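PDB 6OAW: WYL1 from Ruminococcus sp., which probably acts as a WYL-domain accessory protein that modulates the RNA-targeting effector of a Type VI-D CRISPR-Cas system. Local coordinates for residues 61-66 with 143-148; 89-94 with 155-160. One frame throughout, in Å; residues are numbered along the deposited sequence.

Interaction 1 of 2, residues 61-66 with 143-148; sequences SIFDSA and DTLSSD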
ATOM      1  N   SER B  61     -21.969   4.031   5.138  1.00 52.86           N
ATOM      2  CA  SER B  61     -21.485   4.876   4.017  1.00 53.47           C
ATOM      3  C   SER B  61     -20.557   4.049   3.130  1.00 51.93           C
ATOM      4  O   SER B  61     -20.660   4.152   1.901  1.00 56.56           O
ATOM      5  CB  SER B  61     -20.756   6.093   4.510  1.00 53.31           C
ATOM      6  OG  SER B  61     -21.638   6.950   5.188  1.00 55.26           O
ATOM      7  N   ILE B  62     -19.632   3.313   3.737  1.00 50.78           N
ATOM      8  CA  ILE B  62     -18.645   2.495   2.980  1.00 48.21           C
ATOM      9  C   ILE B  62     -19.436   1.467   2.168  1.00 49.74           C
ATOM     10  O   ILE B  62     -19.231   1.398   0.942  1.00 49.84           O
ATOM     11  CB  ILE B  62     -17.634   1.820   3.914  1.00 47.40           C
ATOM     12  CG1 ILE B  62     -16.738   2.853   4.599  1.00 47.21           C
ATOM     13  CG2 ILE B  62     -16.812   0.784   3.150  1.00 46.92           C
ATOM     14  CD1 ILE B  62     -15.854   2.269   5.670  1.00 46.59           C
ATOM     15  N   PHE B  63     -20.314   0.718   2.843  1.00 48.61           N
ATOM     16  CA  PHE B  63     -21.169  -0.300   2.210  1.00 48.04           C
ATOM     17  C   PHE B  63     -21.956   0.350   1.074  1.00 49.20           C
ATOM     18  O   PHE B  63     -21.896  -0.213  -0.011  1.00 49.32           O
ATOM     19  CB  PHE B  63     -22.078  -1.002   3.213  1.00 49.69           C
ATOM     20  CG  PHE B  63     -22.854  -2.111   2.569  1.00 49.50           C
ATOM     21  CD1 PHE B  63     -24.015  -1.830   1.869  1.00 51.20           C
ATOM     22  CD2 PHE B  63     -22.368  -3.403   2.586  1.00 48.58           C
ATOM     23  CE1 PHE B  63     -24.676  -2.836   1.194  1.00 53.04           C
ATOM     24  CE2 PHE B  63     -23.048  -4.418   1.931  1.00 50.54           C
ATOM     25  CZ  PHE B  63     -24.203  -4.131   1.245  1.00 51.64           C
ATOM     26  N   ASP B  64     -22.609   1.494   1.285  1.00 50.77           N
ATOM     27  CA  ASP B  64     -23.535   2.116   0.304  1.00 51.91           C
ATOM     28  C   ASP B  64     -22.746   2.513  -0.945  1.00 52.03           C
ATOM     29  O   ASP B  64     -23.195   2.206  -2.093  1.00 50.31           O
ATOM     30  CB  ASP B  64     -24.279   3.325   0.879  1.00 55.05           C
ATOM     31  CG  ASP B  64     -25.394   2.949   1.845  1.00 57.45           C
ATOM     32  OD1 ASP B  64     -25.731   1.755   1.909  1.00 58.00           O
ATOM     33  OD2 ASP B  64     -25.898   3.844   2.534  1.00 60.47           O
ATOM     34  N   SER B  65     -21.599   3.153  -0.747  1.00 49.28           N
ATOM     35  CA  SER B  65     -20.736   3.582  -1.866  1.00 47.93           C
ATOM     36  C   SER B  65     -20.252   2.379  -2.673  1.00 44.83           C
ATOM     37  O   SER B  65     -20.384   2.411  -3.913  1.00 45.74           O
ATOM     38  CB  SER B  65     -19.614   4.407  -1.331  1.00 47.85           C
ATOM     39  OG  SER B  65     -20.164   5.598  -0.816  1.00 49.93           O
ATOM     40  N   ALA B  66     -19.666   1.385  -2.017  1.00 43.07           N
ATOM     41  CA  ALA B  66     -19.074   0.214  -2.695  1.00 42.58           C
ATOM     42  C   ALA B  66     -20.182  -0.535  -3.449  1.00 43.69           C
ATOM     43  O   ALA B  66     -19.933  -0.978  -4.570  1.00 44.85           O
ATOM     44  CB  ALA B  66     -18.393  -0.678  -1.688  1.00 41.80           C
ATOM     45  N   ASP B 143     -33.308  -3.258   4.020  1.00 73.53           N
ATOM     46  CA  ASP B 143     -34.081  -3.480   2.765  1.00 74.82           C
ATOM     47  C   ASP B 143     -33.116  -3.840   1.626  1.00 71.53           C
ATOM     48  O   ASP B 143     -33.509  -4.669   0.807  1.00 73.18           O
ATOM     49  CB  ASP B 143     -35.013  -2.299   2.469  1.00 77.64           C
ATOM     50  CG  ASP B 143     -36.171  -2.211   3.451  1.00 82.20           C
ATOM     51  OD1 ASP B 143     -36.487  -3.239   4.093  1.00 82.98           O
ATOM     52  OD2 ASP B 143     -36.741  -1.119   3.586  1.00 85.95           O
ATOM     53  N   THR B 144     -31.895  -3.306   1.606  1.00 67.58           N
ATOM     54  CA  THR B 144     -30.848  -3.713   0.621  1.00 64.55           C
ATOM     55  C   THR B 144     -30.424  -5.160   0.904  1.00 63.40           C
ATOM     56  O   THR B 144     -30.390  -5.958  -0.035  1.00 61.60           O
ATOM     57  CB  THR B 144     -29.650  -2.754   0.621  1.00 61.70           C
ATOM     58  OG1 THR B 144     -30.111  -1.460   0.238  1.00 61.56           O
ATOM     59  CG2 THR B 144     -28.548  -3.182  -0.322  1.00 59.10           C
ATOM     60  N   LEU B 145     -30.138  -5.499   2.160  1.00 64.19           N
ATOM     61  CA  LEU B 145     -29.614  -6.841   2.522  1.00 63.86           C
ATOM     62  C   LEU B 145     -30.711  -7.907   2.421  1.00 65.94           C
ATOM     63  O   LEU B 145     -30.362  -9.104   2.490  1.00 66.06           O
ATOM     64  CB  LEU B 145     -29.045  -6.776   3.936  1.00 63.79           C
ATOM     65  CG  LEU B 145     -27.787  -5.933   4.100  1.00 61.98           C
ATOM     66  CD1 LEU B 145     -27.395  -5.873   5.560  1.00 63.63           C
ATOM     67  CD2 LEU B 145     -26.640  -6.499   3.304  1.00 59.75           C
ATOM     68  N   SER B 146     -31.978  -7.514   2.272  1.00 67.69           N
ATOM     69  CA  SER B 146     -33.113  -8.461   2.098  1.00 71.84           C
ATOM     70  C   SER B 146     -33.629  -8.422   0.650  1.00 72.34           C
ATOM     71  O   SER B 146     -34.594  -9.148   0.360  1.00 77.03           O
ATOM     72  CB  SER B 146     -34.226  -8.161   3.090  1.00 73.26           C
ATOM     73  OG  SER B 146     -34.682  -6.826   2.917  1.00 73.22           O
ATOM     74  N   SER B 147     -33.049  -7.589  -0.221  1.00 71.42           N
ATOM     75  CA  SER B 147     -33.505  -7.423  -1.628  1.00 71.36           C
ATOM     76  C   SER B 147     -32.958  -8.564  -2.480  1.00 69.49           C
ATOM     77  O   SER B 147     -32.087  -9.308  -1.997  1.00 67.99           O
ATOM     78  CB  SER B 147     -33.090  -6.101  -2.211  1.00 70.32           C
ATOM     79  OG  SER B 147     -31.700  -6.098  -2.462  1.00 67.34           O
ATOM     80  N   ASP B 148     -33.423  -8.637  -3.724  1.00 69.98           N
ATOM     81  CA  ASP B 148     -32.976  -9.643  -4.719  1.00 70.58           C
ATOM     82  C   ASP B 148     -31.761  -9.098  -5.486  1.00 67.43           C
ATOM     83  O   ASP B 148     -31.331  -9.752  -6.430  1.00 66.26           O
ATOM     84  CB  ASP B 148     -34.161 -10.038  -5.615  1.00 73.50           C
ATOM     85  CG  ASP B 148     -35.286 -10.728  -4.853  1.00 77.42           C
ATOM     86  OD1 ASP B 148     -34.964 -11.607  -4.023  1.00 77.29           O
ATOM     87  OD2 ASP B 148     -36.474 -10.365  -5.065  1.00 80.07           O
TER
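Facing each other at F63 and T144, the backbones of 61-66 and 143-148 keep these two CA atoms 10.4 Å apart. Residues 61-66, on helix 55-71, stay helical throughout, with A66 N bonded to I62 O, whereas in 143-148, which carries T144 and L145 of helix 139-145, the residues from S146 on are loop. The long, flat phenylalanine is the side chain that spans the interval. Its CG lies anti to the backbone N (chi1 -175°), which swings the ring out from the helix surface. T144 CG2 comes to the ring edge, 4.2 Å from F63 CE1, the two side chains running past one another head to tail. L145 CD2 reaches F63 CZ obliquely at 4.0 Å; the leucine's branched end suits a buried apolar site beside an aromatic ring. Threonine fits its place because its methyl can serve the apolar contact while OG1 bonds back to D140 O. T144 O accepts from both S147 N and S147 OG, the latter at 2.8 Å, so the serine helps close the turn here. The contact is plain hydrophobic packing between two helices, completed by helix 161-172, where Y169 touches F63 and L161 touches L145.

Interaction 2 of 2, residues 89-94 with 155-160; sequences AFVEWQ and KVYSLT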
ATOM      1  N   ALA B  89     -15.051  -7.813  -2.749  1.00 43.41           N
ATOM      2  CA  ALA B  89     -16.126  -8.424  -1.930  1.00 44.11           C
ATOM      3  C   ALA B  89     -17.480  -8.330  -2.637  1.00 42.95           C
ATOM      4  O   ALA B  89     -18.349  -9.180  -2.338  1.00 41.62           O
ATOM      5  CB  ALA B  89     -16.214  -7.789  -0.569  1.00 45.48           C
ATOM      6  N   PHE B  90     -17.668  -7.322  -3.489  1.00 41.38           N
ATOM      7  CA  PHE B  90     -18.875  -7.192  -4.341  1.00 43.30           C
ATOM      8  C   PHE B  90     -18.639  -7.983  -5.639  1.00 42.94           C
ATOM      9  O   PHE B  90     -17.533  -7.969  -6.181  1.00 40.59           O
ATOM     10  CB  PHE B  90     -19.250  -5.724  -4.553  1.00 43.51           C
ATOM     11  CG  PHE B  90     -19.874  -5.116  -3.322  1.00 46.12           C
ATOM     12  CD1 PHE B  90     -21.221  -5.316  -3.022  1.00 47.10           C
ATOM     13  CD2 PHE B  90     -19.091  -4.415  -2.407  1.00 44.84           C
ATOM     14  CE1 PHE B  90     -21.783  -4.765  -1.876  1.00 48.09           C
ATOM     15  CE2 PHE B  90     -19.655  -3.874  -1.265  1.00 45.61           C
ATOM     16  CZ  PHE B  90     -20.994  -4.038  -1.005  1.00 46.57           C
ATOM     17  N   VAL B  91     -19.682  -8.655  -6.106  1.00 44.07           N
ATOM     18  CA  VAL B  91     -19.565  -9.778  -7.079  1.00 44.62           C
ATOM     19  C   VAL B  91     -20.313  -9.414  -8.366  1.00 45.28           C
ATOM     20  O   VAL B  91     -19.802  -9.759  -9.418  1.00 45.34           O
ATOM     21  CB  VAL B  91     -20.042 -11.122  -6.492  1.00 45.30           C
ATOM     22  CG1 VAL B  91     -19.648 -12.274  -7.393  1.00 45.18           C
ATOM     23  CG2 VAL B  91     -19.504 -11.381  -5.091  1.00 45.27           C
ATOM     24  N   GLU B  92     -21.453  -8.727  -8.295  1.00 46.00           N
ATOM     25  CA  GLU B  92     -22.224  -8.285  -9.487  1.00 47.87           C
ATOM     26  C   GLU B  92     -21.288  -7.714 -10.575  1.00 46.05           C
ATOM     27  O   GLU B  92     -21.355  -8.175 -11.715  1.00 44.68           O
ATOM     28  CB  GLU B  92     -23.280  -7.272  -9.074  1.00 52.00           C
ATOM     29  CG  GLU B  92     -24.058  -6.692 -10.244  1.00 55.76           C
ATOM     30  CD  GLU B  92     -25.385  -7.333 -10.499  1.00 60.48           C
ATOM     31  OE1 GLU B  92     -25.467  -8.162 -11.450  1.00 64.15           O
ATOM     32  OE2 GLU B  92     -26.331  -6.995  -9.748  1.00 66.38           O
ATOM     33  N   TRP B  93     -20.434  -6.750 -10.246  1.00 44.49           N
ATOM     34  CA  TRP B  93     -19.563  -6.117 -11.262  1.00 42.80           C
ATOM     35  C   TRP B  93     -18.655  -7.181 -11.876  1.00 42.51           C
ATOM     36  O   TRP B  93     -18.303  -7.026 -13.064  1.00 39.73           O
ATOM     37  CB  TRP B  93     -18.769  -4.925 -10.719  1.00 41.04           C
ATOM     38  CG  TRP B  93     -17.656  -5.270  -9.786  1.00 41.07           C
ATOM     39  CD1 TRP B  93     -17.732  -5.330  -8.422  1.00 42.20           C
ATOM     40  CD2 TRP B  93     -16.272  -5.483 -10.119  1.00 41.57           C
ATOM     41  NE1 TRP B  93     -16.507  -5.633  -7.896  1.00 42.37           N
ATOM     42  CE2 TRP B  93     -15.589  -5.718  -8.908  1.00 41.02           C
ATOM     43  CE3 TRP B  93     -15.534  -5.482 -11.314  1.00 41.78           C
ATOM     44  CZ2 TRP B  93     -14.217  -5.971  -8.867  1.00 42.08           C
ATOM     45  CZ3 TRP B  93     -14.179  -5.750 -11.280  1.00 41.57           C
ATOM     46  CH2 TRP B  93     -13.528  -5.996 -10.068  1.00 41.52           C
ATOM     47  N   GLN B  94     -18.229  -8.167 -11.085  1.00 42.87           N
ATOM     48  CA  GLN B  94     -17.227  -9.161 -11.541  1.00 43.18           C
ATOM     49  C   GLN B  94     -17.913 -10.115 -12.514  1.00 45.02           C
ATOM     50  O   GLN B  94     -17.253 -10.532 -13.447  1.00 45.70           O
ATOM     51  CB  GLN B  94     -16.563  -9.909 -10.390  1.00 43.16           C
ATOM     52  CG  GLN B  94     -15.837  -8.972  -9.461  1.00 42.51           C
ATOM     53  CD  GLN B  94     -15.063  -9.705  -8.411  1.00 43.70           C
ATOM     54  OE1 GLN B  94     -14.126 -10.431  -8.728  1.00 45.46           O
ATOM     55  NE2 GLN B  94     -15.410  -9.454  -7.153  1.00 42.46           N
ATOM     56  N   LYS B 155     -24.689 -16.153  -3.097  1.00 58.36           N
ATOM     57  CA  LYS B 155     -24.086 -17.439  -3.522  1.00 60.05           C
ATOM     58  C   LYS B 155     -22.640 -17.523  -3.031  1.00 56.59           C
ATOM     59  O   LYS B 155     -22.274 -18.549  -2.444  1.00 56.51           O
ATOM     60  CB  LYS B 155     -24.145 -17.593  -5.045  1.00 62.13           C
ATOM     61  CG  LYS B 155     -25.501 -18.000  -5.626  1.00 64.74           C
ATOM     62  CD  LYS B 155     -25.423 -18.140  -7.143  1.00 66.15           C
ATOM     63  CE  LYS B 155     -26.770 -18.290  -7.816  1.00 69.35           C
ATOM     64  NZ  LYS B 155     -26.933 -19.641  -8.391  1.00 71.55           N
ATOM     65  N   VAL B 156     -21.851 -16.469  -3.236  1.00 54.36           N
ATOM     66  CA  VAL B 156     -20.409 -16.442  -2.831  1.00 51.73           C
ATOM     67  C   VAL B 156     -20.285 -16.615  -1.313  1.00 51.31           C
ATOM     68  O   VAL B 156     -19.362 -17.348  -0.885  1.00 49.98           O
ATOM     69  CB  VAL B 156     -19.702 -15.169  -3.317  1.00 49.54           C
ATOM     70  CG1 VAL B 156     -18.365 -14.968  -2.610  1.00 48.69           C
ATOM     71  CG2 VAL B 156     -19.492 -15.223  -4.841  1.00 48.61           C
ATOM     72  N   TYR B 157     -21.151 -15.960  -0.538  1.00 50.91           N
ATOM     73  CA  TYR B 157     -21.024 -15.905   0.949  1.00 53.09           C
ATOM     74  C   TYR B 157     -22.021 -16.891   1.590  1.00 56.46           C
ATOM     75  O   TYR B 157     -22.200 -16.815   2.815  1.00 58.72           O
ATOM     76  CB  TYR B 157     -21.161 -14.454   1.420  1.00 50.85           C
ATOM     77  CG  TYR B 157     -20.127 -13.527   0.827  1.00 48.22           C
ATOM     78  CD1 TYR B 157     -18.778 -13.674   1.123  1.00 47.79           C
ATOM     79  CD2 TYR B 157     -20.492 -12.508  -0.032  1.00 47.32           C
ATOM     80  CE1 TYR B 157     -17.814 -12.837   0.584  1.00 46.03           C
ATOM     81  CE2 TYR B 157     -19.539 -11.673  -0.601  1.00 45.90           C
ATOM     82  CZ  TYR B 157     -18.201 -11.829  -0.277  1.00 45.58           C
ATOM     83  OH  TYR B 157     -17.262 -11.013  -0.830  1.00 45.83           O
ATOM     84  N   SER B 158     -22.601 -17.806   0.793  1.00 57.44           N
ATOM     85  CA  SER B 158     -23.586 -18.833   1.226  1.00 60.15           C
ATOM     86  C   SER B 158     -24.611 -18.218   2.191  1.00 61.30           C
ATOM     87  O   SER B 158     -24.714 -18.718   3.317  1.00 60.98           O
ATOM     88  CB  SER B 158     -22.878 -20.011   1.859  1.00 61.16           C
ATOM     89  OG  SER B 158     -21.874 -20.505   0.984  1.00 60.24           O
ATOM     90  N   LEU B 159     -25.282 -17.129   1.792  1.00 62.52           N
ATOM     91  CA  LEU B 159     -26.400 -16.484   2.543  1.00 66.15           C
ATOM     92  C   LEU B 159     -25.959 -16.023   3.947  1.00 66.76           C
ATOM     93  O   LEU B 159     -26.849 -15.748   4.761  1.00 68.96           O
ATOM     94  CB  LEU B 159     -27.556 -17.489   2.648  1.00 70.62           C
ATOM     95  CG  LEU B 159     -28.051 -18.054   1.312  1.00 72.14           C
ATOM     96  CD1 LEU B 159     -28.835 -19.346   1.488  1.00 77.63           C
ATOM     97  CD2 LEU B 159     -28.889 -17.031   0.569  1.00 71.92           C
ATOM     98  N   THR B 160     -24.660 -15.899   4.238  1.00 63.24           N
ATOM     99  CA  THR B 160     -24.167 -15.593   5.608  1.00 62.67           C
ATOM    100  C   THR B 160     -23.719 -14.137   5.690  1.00 60.11           C
ATOM    101  O   THR B 160     -22.590 -13.838   5.248  1.00 60.55           O
ATOM    102  CB  THR B 160     -23.038 -16.541   6.003  1.00 61.89           C
ATOM    103  OG1 THR B 160     -23.461 -17.871   5.699  1.00 62.80           O
ATOM    104  CG2 THR B 160     -22.692 -16.405   7.466  1.00 63.31           C
TER
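Y157 OH donates a hydrogen bond to A89 O at 2.6 Å, joining the turn that follows helix 151-156 to the chain leading into helix 92-96. That turn is a Schellman motif with S158, at positive phi, as its C-prime residue. The hydroxyl lies in the carbonyl plane of A89, on a lone pair, with a C=O...O angle of 109°; the acceptor in turn lies at the edge of the tyrosine ring, in its plane. The small alanine lets the phenol come close, its CB 3.4 Å from Y157 OH. Beside this polar link, V156 CG2 meets both V91 CG1 and V91 CG2, each at 3.9 Å, as the branched side chains cross. V156 CG2 sits anti to its own carbonyl carbon, which turns it toward V91 and leaves V156 CG1 over the centre of the Y157 ring, 3.7 Å above its plane, where it helps limit the turning of the ring. A phenylalanine in place of Y157 would probably keep much of the apolar packing but leave the buried A89 O without its hydroxyl partner. Farther out, E153 OE2 accepts from V91 N and E92 N, tying helix 151-156 to the start of helix 92-96, and A167 of helix 161-172 touches both A89 and Y157. Within 89-94, Q94 NE2 reaches back to F90 O at 2.8 Å, almost straight at 165°.

Interactions 1 and 2 lie with their centres about 12 Å apart and are joined by F90. Within 89-94 its CB points away from 155-160, and its ring packs on helix 55-71: F90 CZ is 3.6 Å from F63 CE2 in an edge-to-face pair, and F90 CE2 is 3.5 Å from A66 CB. The segments alternate along the chain, 61-66 and 89-94 preceding 143-148 and 155-160, so successive elements of the earlier part pack on successive elements of the later one. Helix 161-172 borders both contacts through Y169 and A167. The two contacts thus adjoin through F90 in this helical part of the chain.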